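Local coordinates for protein endoglucanase FnCel5A (Fervidobacterium nodosum, PDB 3NCO) that probably hydrolyses beta-1,4-glucosidic bonds in cellulose, as an endoglucanase of glycosyl hydrolase family 5, at residues V118-W123 / P159-E164; E107-P112 / E140-P145; T152-L157 / R188-V193. All blocks are in the same frame, centred on the assembly; numbering follows the deposited sequence.

Contact 1: V118-W123 / P159-E164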
loop_
_atom_site.group_PDB
_atom_site.type_symbol
_atom_site.label_atom_id
_atom_site.label_comp_id
_atom_site.label_asym_id
_atom_site.label_seq_id
_atom_site.Cartn_x
_atom_site.Cartn_y
_atom_site.Cartn_z
ATOM N N VAL A 118 -20.748 -4.344 -0.001
ATOM C CA VAL A 118 -20.499 -3.521 1.178
ATOM C C VAL A 118 -19.290 -2.621 0.879
ATOM O O VAL A 118 -19.298 -1.432 1.188
ATOM C CB VAL A 118 -20.273 -4.376 2.461
ATOM C CG1 VAL A 118 -19.967 -3.483 3.665
ATOM C CG2 VAL A 118 -21.485 -5.283 2.714
ATOM N N LEU A 119 -18.265 -3.173 0.219
ATOM C CA LEU A 119 -17.136 -2.358 -0.206
ATOM C C LEU A 119 -17.595 -1.247 -1.142
ATOM O O LEU A 119 -17.138 -0.094 -1.044
ATOM C CB LEU A 119 -16.070 -3.242 -0.903
ATOM C CG LEU A 119 -14.822 -2.492 -1.364
ATOM C CD1 LEU A 119 -13.991 -2.001 -0.175
ATOM C CD2 LEU A 119 -14.070 -3.485 -2.256
ATOM N N VAL A 120 -18.508 -1.596 -2.061
ATOM C CA VAL A 120 -19.012 -0.541 -2.964
ATOM C C VAL A 120 -19.613 0.622 -2.140
ATOM O O VAL A 120 -19.371 1.826 -2.442
ATOM C CB VAL A 120 -20.037 -1.071 -3.972
ATOM C CG1 VAL A 120 -20.672 0.043 -4.726
ATOM C CG2 VAL A 120 -19.358 -2.027 -4.987
ATOM N N GLU A 121 -20.432 0.295 -1.133
ATOM C CA GLU A 121 -21.066 1.339 -0.301
ATOM C C GLU A 121 -20.050 2.109 0.544
ATOM O O GLU A 121 -20.161 3.328 0.675
ATOM C CB GLU A 121 -22.112 0.741 0.624
ATOM C CG GLU A 121 -23.325 0.145 -0.107
ATOM C CD GLU A 121 -23.939 1.109 -1.138
ATOM O OE1 GLU A 121 -24.251 2.266 -0.773
ATOM O OE2 GLU A 121 -24.104 0.740 -2.321
ATOM N N ILE A 122 -19.038 1.422 1.062
ATOM C CA ILE A 122 -17.945 2.125 1.779
ATOM C C ILE A 122 -17.332 3.167 0.876
ATOM O O ILE A 122 -17.202 4.337 1.234
ATOM C CB ILE A 122 -16.863 1.120 2.280
ATOM C CG1 ILE A 122 -17.423 0.374 3.484
ATOM C CG2 ILE A 122 -15.521 1.839 2.641
ATOM C CD1 ILE A 122 -16.647 -0.891 3.853
ATOM N N TRP A 123 -16.975 2.758 -0.325
ATOM C CA TRP A 123 -16.315 3.669 -1.238
ATOM C C TRP A 123 -17.219 4.792 -1.757
ATOM O O TRP A 123 -16.740 5.917 -2.032
ATOM C CB TRP A 123 -15.607 2.902 -2.350
ATOM C CG TRP A 123 -14.166 2.592 -1.895
ATOM C CD1 TRP A 123 -13.603 1.342 -1.564
ATOM C CD2 TRP A 123 -13.156 3.553 -1.644
ATOM N NE1 TRP A 123 -12.291 1.511 -1.176
ATOM C CE2 TRP A 123 -12.003 2.862 -1.189
ATOM C CE3 TRP A 123 -13.120 4.953 -1.767
ATOM C CZ2 TRP A 123 -10.806 3.540 -0.868
ATOM C CZ3 TRP A 123 -11.965 5.618 -1.474
ATOM C CH2 TRP A 123 -10.794 4.930 -1.014
ATOM N N PRO A 159 -14.182 -2.668 -10.750
ATOM C CA PRO A 159 -14.830 -1.645 -11.600
ATOM C C PRO A 159 -16.145 -1.153 -11.042
ATOM O O PRO A 159 -16.481 0.003 -11.324
ATOM C CB PRO A 159 -15.024 -2.361 -12.959
ATOM C CG PRO A 159 -13.973 -3.489 -12.937
ATOM C CD PRO A 159 -14.061 -3.952 -11.483
ATOM N N LYS A 160 -16.885 -1.970 -10.271
ATOM C CA LYS A 160 -18.124 -1.448 -9.676
ATOM C C LYS A 160 -17.785 -0.386 -8.648
ATOM O O LYS A 160 -18.429 0.694 -8.585
ATOM C CB LYS A 160 -18.907 -2.569 -9.029
ATOM C CG LYS A 160 -19.312 -3.632 -10.066
ATOM C CD LYS A 160 -20.093 -4.756 -9.423
ATOM C CE LYS A 160 -20.417 -5.821 -10.479
ATOM N NZ LYS A 160 -20.953 -7.056 -9.838
ATOM N N VAL A 161 -16.712 -0.649 -7.886
ATOM C CA VAL A 161 -16.320 0.328 -6.869
ATOM C C VAL A 161 -15.869 1.604 -7.584
ATOM O O VAL A 161 -16.281 2.717 -7.220
ATOM C CB VAL A 161 -15.204 -0.215 -5.952
ATOM C CG1 VAL A 161 -14.897 0.858 -4.949
ATOM C CG2 VAL A 161 -15.706 -1.450 -5.227
ATOM N N LEU A 162 -15.018 1.422 -8.600
ATOM C CA LEU A 162 -14.481 2.554 -9.379
ATOM C C LEU A 162 -15.614 3.419 -9.954
ATOM O O LEU A 162 -15.551 4.658 -9.891
ATOM C CB LEU A 162 -13.618 2.043 -10.524
ATOM C CG LEU A 162 -12.879 3.102 -11.368
ATOM C CD1 LEU A 162 -11.977 3.982 -10.475
ATOM C CD2 LEU A 162 -12.071 2.367 -12.424
ATOM N N GLY A 163 -16.666 2.764 -10.457
ATOM C CA GLY A 163 -17.857 3.469 -10.950
ATOM C C GLY A 163 -18.459 4.411 -9.919
ATOM O O GLY A 163 -18.805 5.592 -10.233
ATOM N N GLU A 164 -18.588 3.939 -8.674
ATOM C CA GLU A 164 -19.133 4.793 -7.614
ATOM C C GLU A 164 -18.157 5.907 -7.247
ATOM O O GLU A 164 -18.556 7.053 -7.020
ATOM C CB GLU A 164 -19.463 3.964 -6.375
ATOM C CG GLU A 164 -20.736 3.124 -6.589
ATOM C CD GLU A 164 -21.973 3.990 -6.773
ATOM O OE1 GLU A 164 -22.038 5.116 -6.237
ATOM O OE2 GLU A 164 -22.894 3.533 -7.468
#
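V161 presses both of its methyl groups into helix 118-123. CG1 goes to W123, and CG2 goes to V120 and L119. V161 CG1 comes within 3.4 Å of W123 CB. The same methyl stands 3.6 Å from W123 CG, so it meets the root of the indole and approaches the ring obliquely. V161 CG2 lies 3.7 Å from V120 CG2, where the two valines run alongside each other in opposite directions. L119 crosses V161 at about a right angle, with L119 CD2 4.0 Å from V161 CG2. The division of labour follows from chi1 of V161 (-179°): CG1 is anti to the backbone N and faces W123, while CG2 sits beside that N. V120 is split in the same way. Its CG1 rests 3.6 Å from CG of E164, and its CG2 reaches K160 at the CB methylene.

The two segments belong to neighbouring helices in the outer layer of a TIM barrel, 112-130 and 151-168. Strand 137-140 of the barrel lies between them in the chain, so both helices run in nearly the same direction. The axes of segments 118-123 and 159-164 cross at -23° and come within 8.7 Å. No hydrogen bond links the two segments, and the interface is held by apolar packing.

Polar anchors lie further out. W123 NE1 is hydrogen-bonded to I141 O just past strand 137-140, and the indole also meets the ring of F139. This fixes the tryptophan against the barrel wall. E164 CG lies beside the backbone N (chi1 -74°), which sets it against V120. The chain then bends at chi2 and carries the carboxylate on to K124 at OE1 and K167 at OE2. The K160 chain extends away from helix 118-123 on the exposed side.

Contact 2: E107-P112 / E140-P145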
loop_
_atom_site.group_PDB
_atom_site.type_symbol
_atom_site.label_atom_id
_atom_site.label_comp_id
_atom_site.label_asym_id
_atom_site.label_seq_id
_atom_site.Cartn_x
_atom_site.Cartn_y
_atom_site.Cartn_z
ATOM N N GLU A 107 -14.342 -10.399 5.973
ATOM C CA GLU A 107 -15.523 -11.002 5.340
ATOM C C GLU A 107 -15.482 -10.946 3.803
ATOM O O GLU A 107 -15.985 -11.834 3.108
ATOM C CB GLU A 107 -16.798 -10.307 5.827
ATOM C CG GLU A 107 -16.955 -10.402 7.358
ATOM C CD GLU A 107 -16.325 -9.238 8.186
ATOM O OE1 GLU A 107 -15.391 -8.456 7.787
ATOM O OE2 GLU A 107 -16.815 -9.098 9.325
ATOM N N LEU A 108 -14.876 -9.886 3.279
ATOM C CA LEU A 108 -14.676 -9.787 1.821
ATOM C C LEU A 108 -13.806 -10.928 1.259
ATOM O O LEU A 108 -14.076 -11.482 0.153
ATOM C CB LEU A 108 -14.074 -8.394 1.475
ATOM C CG LEU A 108 -13.870 -8.119 -0.018
ATOM C CD1 LEU A 108 -15.173 -8.228 -0.732
ATOM C CD2 LEU A 108 -13.297 -6.692 -0.167
ATOM N N TYR A 109 -12.761 -11.289 2.011
ATOM C CA TYR A 109 -11.922 -12.390 1.606
ATOM C C TYR A 109 -12.675 -13.690 1.588
ATOM O O TYR A 109 -12.401 -14.587 0.773
ATOM C CB TYR A 109 -10.750 -12.520 2.567
ATOM C CG TYR A 109 -9.640 -11.511 2.397
ATOM C CD1 TYR A 109 -8.951 -11.436 1.234
ATOM C CD2 TYR A 109 -9.310 -10.595 3.417
ATOM C CE1 TYR A 109 -7.893 -10.554 1.060
ATOM C CE2 TYR A 109 -8.254 -9.671 3.259
ATOM C CZ TYR A 109 -7.545 -9.666 2.066
ATOM O OH TYR A 109 -6.480 -8.764 1.904
ATOM N N GLN A 110 -13.646 -13.829 2.471
ATOM C CA GLN A 110 -14.372 -15.111 2.596
ATOM C C GLN A 110 -15.625 -15.242 1.751
ATOM O O GLN A 110 -15.914 -16.309 1.221
ATOM C CB GLN A 110 -14.771 -15.374 4.069
ATOM C CG GLN A 110 -15.565 -16.681 4.304
ATOM C CD GLN A 110 -14.723 -17.977 4.083
ATOM O OE1 GLN A 110 -13.479 -17.941 4.074
ATOM N NE2 GLN A 110 -15.411 -19.108 3.903
ATOM N N ALA A 111 -16.374 -14.156 1.635
ATOM C CA ALA A 111 -17.645 -14.177 0.882
ATOM C C ALA A 111 -17.784 -12.921 0.041
ATOM O O ALA A 111 -18.612 -12.039 0.370
ATOM C CB ALA A 111 -18.824 -14.369 1.793
ATOM N N PRO A 112 -16.962 -12.812 -1.021
ATOM C CA PRO A 112 -16.986 -11.549 -1.799
ATOM C C PRO A 112 -18.328 -11.296 -2.490
ATOM O O PRO A 112 -18.657 -10.118 -2.730
ATOM C CB PRO A 112 -15.869 -11.749 -2.851
ATOM C CG PRO A 112 -15.728 -13.292 -2.954
ATOM C CD PRO A 112 -15.931 -13.751 -1.526
ATOM N N GLU A 140 -7.329 4.053 -2.985
ATOM C CA GLU A 140 -6.832 2.725 -3.302
ATOM C C GLU A 140 -7.900 1.709 -2.903
ATOM O O GLU A 140 -8.077 1.485 -1.715
ATOM C CB GLU A 140 -5.543 2.470 -2.526
ATOM C CG GLU A 140 -5.016 1.040 -2.817
ATOM C CD GLU A 140 -3.734 0.663 -2.094
ATOM O OE1 GLU A 140 -3.262 1.480 -1.275
ATOM O OE2 GLU A 140 -3.223 -0.433 -2.323
ATOM N N ILE A 141 -8.634 1.168 -3.881
ATOM C CA ILE A 141 -9.873 0.432 -3.610
ATOM C C ILE A 141 -9.774 -0.646 -2.536
ATOM O O ILE A 141 -10.571 -0.664 -1.587
ATOM C CB ILE A 141 -10.416 -0.200 -4.891
ATOM C CG1 ILE A 141 -10.889 0.961 -5.768
ATOM C CG2 ILE A 141 -11.677 -1.069 -4.588
ATOM C CD1 ILE A 141 -11.204 0.526 -7.225
ATOM N N PHE A 142 -8.768 -1.523 -2.666
ATOM C CA PHE A 142 -8.612 -2.605 -1.690
ATOM C C PHE A 142 -7.187 -3.128 -1.634
ATOM O O PHE A 142 -6.536 -3.301 -2.665
ATOM C CB PHE A 142 -9.615 -3.743 -1.924
ATOM C CG PHE A 142 -9.722 -4.693 -0.776
ATOM C CD1 PHE A 142 -10.155 -4.264 0.500
ATOM C CD2 PHE A 142 -9.327 -6.014 -0.952
ATOM C CE1 PHE A 142 -10.191 -5.167 1.578
ATOM C CE2 PHE A 142 -9.403 -6.933 0.098
ATOM C CZ PHE A 142 -9.825 -6.520 1.354
ATOM N N ASN A 143 -6.739 -3.431 -0.422
ATOM C CA ASN A 143 -5.410 -3.996 -0.204
ATOM C C ASN A 143 -5.415 -5.501 -0.416
ATOM O O ASN A 143 -6.169 -6.235 0.202
ATOM C CB ASN A 143 -5.053 -3.721 1.256
ATOM C CG ASN A 143 -3.719 -4.293 1.647
ATOM O OD1 ASN A 143 -3.639 -5.233 2.470
ATOM N ND2 ASN A 143 -2.723 -3.804 1.057
ATOM N N GLU A 144 -4.514 -5.956 -1.299
ATOM C CA GLU A 144 -4.287 -7.424 -1.415
ATOM C C GLU A 144 -5.567 -8.268 -1.546
ATOM O O GLU A 144 -5.928 -8.999 -0.640
ATOM C CB GLU A 144 -3.456 -7.908 -0.221
ATOM C CG GLU A 144 -2.057 -7.362 -0.294
ATOM C CD GLU A 144 -1.166 -7.861 0.795
ATOM O OE1 GLU A 144 -1.632 -8.604 1.681
ATOM O OE2 GLU A 144 0.007 -7.487 0.842
ATOM N N PRO A 145 -6.250 -8.172 -2.689
ATOM C CA PRO A 145 -7.296 -9.115 -2.915
ATOM C C PRO A 145 -6.694 -10.489 -2.790
ATOM O O PRO A 145 -5.499 -10.654 -3.125
ATOM C CB PRO A 145 -7.635 -8.892 -4.395
ATOM C CG PRO A 145 -7.416 -7.442 -4.575
ATOM C CD PRO A 145 -6.055 -7.291 -3.867
HETATM O O HOH W 1 -6.343 -6.364 3.265
#
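Y109 reaches from the short helix 106-110 to segment 140-145, at the end of strand 137-140, and hydrogen-bonds to the backbone of E144. Y109 OH donates to E144 O at 2.6 Å. The acceptor lies at the edge of the tyrosine ring, in its plane, but the hydroxyl is tilted 34° from the carbonyl plane. The same OH accepts a bond from a water, 2.8 Å from Y109 OH. That water also donates to the side chain of N143, 3.0 Å from N143 OD1. One hydroxyl thus ties down two successive residues of the loop. The ring gets there because CG of Y109 lies beside the backbone N (chi1 -77°), which swings it across to the loop.

F142 fills the space next to the tyrosine. Its CE2 is 3.8 Å from Y109 CZ. The two rings meet obliquely, with planes at 57° and centroids 5.5 Å apart. L108 takes one face of F142. Its CD2 sits 3.7 Å from the ring centroid, almost straight above it, in a CH-pi contact. L108 and Y109 are adjacent in the helix, so together they hold the phenylalanine from two directions. W154 and F105 also pack on F142.

Other polar groups of the segment have partners outside it. E144 OE2 is hydrogen-bonded to H203, E144 N to D177, and N143 ND2 makes a weak bond to E260. N143, E144 and P145 follow strand 137-140 and form the Asn-Glu-Pro signature of glycosyl hydrolase family 5. In relatives this glutamate, at the end of the fourth barrel strand, is the acid/base, and E144 probably corresponds to it.

Contact 3: T152-L157 / R188-V193. With PO4 (phosphate ion), chain E.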
loop_
_atom_site.group_PDB
_atom_site.type_symbol
_atom_site.label_atom_id
_atom_site.label_comp_id
_atom_site.label_asym_id
_atom_site.label_seq_id
_atom_site.Cartn_x
_atom_site.Cartn_y
_atom_site.Cartn_z
ATOM N N THR A 152 -10.539 -13.300 -10.808
ATOM C CA THR A 152 -11.817 -13.125 -11.514
ATOM C C THR A 152 -12.843 -12.289 -10.763
ATOM O O THR A 152 -13.472 -11.399 -11.348
ATOM C CB THR A 152 -12.366 -14.524 -11.883
ATOM O OG1 THR A 152 -11.418 -15.180 -12.733
ATOM C CG2 THR A 152 -13.774 -14.495 -12.541
ATOM N N LYS A 153 -13.048 -12.583 -9.486
ATOM C CA LYS A 153 -14.040 -11.833 -8.701
ATOM C C LYS A 153 -13.567 -10.411 -8.540
ATOM O O LYS A 153 -14.368 -9.471 -8.539
ATOM C CB LYS A 153 -14.147 -12.450 -7.308
ATOM C CG LYS A 153 -14.779 -13.845 -7.311
ATOM C CD LYS A 153 -16.301 -13.830 -7.464
ATOM C CE LYS A 153 -16.961 -15.205 -7.203
ATOM N NZ LYS A 153 -18.366 -14.978 -7.712
ATOM N N TRP A 154 -12.261 -10.242 -8.359
ATOM C CA TRP A 154 -11.749 -8.899 -8.209
ATOM C C TRP A 154 -11.903 -8.110 -9.483
ATOM O O TRP A 154 -12.225 -6.933 -9.432
ATOM C CB TRP A 154 -10.302 -9.005 -7.798
ATOM C CG TRP A 154 -9.560 -7.762 -7.729
ATOM C CD1 TRP A 154 -8.405 -7.512 -8.397
ATOM C CD2 TRP A 154 -9.850 -6.586 -6.920
ATOM N NE1 TRP A 154 -7.947 -6.242 -8.078
ATOM C CE2 TRP A 154 -8.781 -5.677 -7.142
ATOM C CE3 TRP A 154 -10.837 -6.262 -5.981
ATOM C CZ2 TRP A 154 -8.719 -4.407 -6.522
ATOM C CZ3 TRP A 154 -10.766 -5.000 -5.326
ATOM C CH2 TRP A 154 -9.724 -4.085 -5.641
ATOM N N ASN A 155 -11.685 -8.743 -10.623
ATOM C CA ASN A 155 -11.768 -8.052 -11.888
ATOM C C ASN A 155 -13.216 -7.599 -12.079
ATOM O O ASN A 155 -13.485 -6.600 -12.770
ATOM C CB ASN A 155 -11.371 -9.016 -13.027
ATOM C CG ASN A 155 -9.885 -9.089 -13.204
ATOM O OD1 ASN A 155 -9.203 -8.157 -12.840
ATOM N ND2 ASN A 155 -9.378 -10.183 -13.714
ATOM N N GLU A 156 -14.139 -8.350 -11.480
ATOM C CA GLU A 156 -15.563 -8.013 -11.557
ATOM C C GLU A 156 -15.970 -6.907 -10.585
ATOM O O GLU A 156 -16.794 -6.022 -10.916
ATOM C CB GLU A 156 -16.453 -9.253 -11.359
ATOM C CG GLU A 156 -16.219 -10.305 -12.491
ATOM C CD GLU A 156 -16.768 -11.736 -12.221
ATOM O OE1 GLU A 156 -16.824 -12.533 -13.210
ATOM O OE2 GLU A 156 -17.087 -12.089 -11.060
ATOM N N LEU A 157 -15.387 -6.970 -9.376
ATOM C CA LEU A 157 -15.721 -6.070 -8.303
ATOM C C LEU A 157 -15.145 -4.648 -8.385
ATOM O O LEU A 157 -15.867 -3.663 -8.196
ATOM C CB LEU A 157 -15.298 -6.732 -6.954
ATOM C CG LEU A 157 -15.502 -5.878 -5.701
ATOM C CD1 LEU A 157 -16.974 -5.500 -5.568
ATOM C CD2 LEU A 157 -15.043 -6.666 -4.457
ATOM N N ARG A 188 -0.428 -10.688 -14.392
ATOM C CA ARG A 188 -1.063 -11.020 -15.645
ATOM C C ARG A 188 -2.523 -11.405 -15.469
ATOM O O ARG A 188 -3.236 -11.552 -16.455
ATOM C CB ARG A 188 -0.313 -12.182 -16.317
ATOM C CG ARG A 188 -0.237 -13.474 -15.423
ATOM C CD ARG A 188 0.586 -14.565 -16.156
ATOM N NE ARG A 188 0.506 -15.932 -15.625
ATOM C CZ ARG A 188 1.289 -16.493 -14.682
ATOM N NH1 ARG A 188 1.062 -17.785 -14.374
ATOM N NH2 ARG A 188 2.260 -15.813 -14.014
ATOM N N GLU A 189 -2.972 -11.620 -14.228
ATOM C CA GLU A 189 -4.363 -12.026 -14.015
ATOM C C GLU A 189 -5.231 -10.804 -13.914
ATOM O O GLU A 189 -6.422 -10.917 -13.946
ATOM C CB GLU A 189 -4.517 -12.832 -12.700
ATOM C CG GLU A 189 -3.552 -14.001 -12.541
ATOM C CD GLU A 189 -3.816 -15.157 -13.465
ATOM O OE1 GLU A 189 -4.893 -15.200 -14.118
ATOM O OE2 GLU A 189 -2.930 -16.043 -13.535
ATOM N N LEU A 190 -4.625 -9.631 -13.753
ATOM C CA LEU A 190 -5.418 -8.405 -13.554
ATOM C C LEU A 190 -5.951 -7.917 -14.889
ATOM O O LEU A 190 -5.173 -7.772 -15.845
ATOM C CB LEU A 190 -4.529 -7.337 -12.914
ATOM C CG LEU A 190 -5.122 -6.001 -12.522
ATOM C CD1 LEU A 190 -6.309 -6.165 -11.555
ATOM C CD2 LEU A 190 -4.012 -5.086 -11.920
ATOM N N LYS A 191 -7.273 -7.675 -14.964
ATOM C CA LYS A 191 -7.906 -7.093 -16.163
ATOM C C LYS A 191 -8.176 -5.607 -15.911
ATOM O O LYS A 191 -8.865 -5.259 -14.943
ATOM C CB LYS A 191 -9.203 -7.822 -16.499
ATOM C CG LYS A 191 -9.846 -7.304 -17.709
ATOM C CD LYS A 191 -11.310 -7.709 -17.812
ATOM C CE LYS A 191 -11.450 -9.177 -18.162
ATOM N NZ LYS A 191 -12.917 -9.463 -18.209
ATOM N N LEU A 192 -7.642 -4.747 -16.776
ATOM C CA LEU A 192 -7.771 -3.298 -16.583
ATOM C C LEU A 192 -9.120 -2.789 -17.120
ATOM O O LEU A 192 -9.957 -3.581 -17.590
ATOM C CB LEU A 192 -6.543 -2.555 -17.134
ATOM C CG LEU A 192 -5.237 -2.907 -16.421
ATOM C CD1 LEU A 192 -4.072 -2.149 -17.028
ATOM C CD2 LEU A 192 -5.375 -2.496 -14.934
ATOM N N VAL A 193 -9.383 -1.523 -16.942
ATOM C CA VAL A 193 -10.563 -0.879 -17.515
ATOM C C VAL A 193 -10.043 0.356 -18.237
ATOM O O VAL A 193 -8.886 0.732 -18.062
ATOM C CB VAL A 193 -11.572 -0.480 -16.429
ATOM C CG1 VAL A 193 -12.166 -1.766 -15.790
ATOM C CG2 VAL A 193 -10.935 0.386 -15.409
HETATM P P PO4 E . -11.146 -13.247 -15.632
HETATM O O1 PO4 E . -9.748 -13.720 -15.265
HETATM O O2 PO4 E . -11.298 -13.057 -17.141
HETATM O O3 PO4 E . -12.087 -14.361 -15.173
HETATM O O4 PO4 E . -11.435 -11.863 -15.030
HETATM O O HOH W 2 -11.766 -5.712 -14.781
#
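N155 holds the loop 188-193 to helix 152-157 with both ends of its side-chain amide. N155 OD1 accepts from K191 N at 2.9 Å. The bond is nearly straight (169° at the hydrogen), but the N-H comes from above the amide carbonyl plane and not along a lone pair. N155 ND2 donates to E189 O at 3.1 Å, with the acceptor in the plane of the amide. The aliphatic base of K191 is packed here too, its CB 3.6 Å from N155 CG.

The inner side is tight and apolar. L190 CD1 lies obliquely against the indole of W154, 3.8 Å from W154 NE1. That nitrogen is engaged by D177 O, while V200 and W248 back the leucine.

The outer side is looser and wet. Water 2 bridges N155 O and K191 O, donating to both. A phosphate ion, probably from the crystallisation liquor, accepts from T152 OG1 at 2.7 Å through its O3. Its O4 also takes a bond from N155 ND2, 3.0 Å away. The K191 chain bends at chi3 (-73°), and its NZ stays 4.1 Å from phosphate O2.

An alanine here, in place of N155, is likely to leave K191 N and E189 O without their side-chain mates, so that this part of the loop is held less firmly to the helix.

OD1 takes the loop's N-H and ND2 gives one N-H to the loop's carbonyl. That sets which way round the amide sits. The bond to phosphate O4 would then use the second N-H of ND2.

In the fold
All three contacts lie on one side of the barrel. Contacts 1 and 3 both use helix 151-168, one pairing it with a neighbouring helix and the other with a surface loop. Contact 2 is the buried one, nearest the centre of the chain, and sits by the presumed catalytic end. Its chemistry mixes aromatic packing with a hydroxyl and a water. Contact 1 is apolar, with charges at its outer margin. Contact 3 is mainly polar and partly exposed to solvent. Contact 2 meets the others inside: L108 packs on L119 of contact 1, and P145 packs on W154 of contact 3. L119 and L157 join contacts 1 and 3.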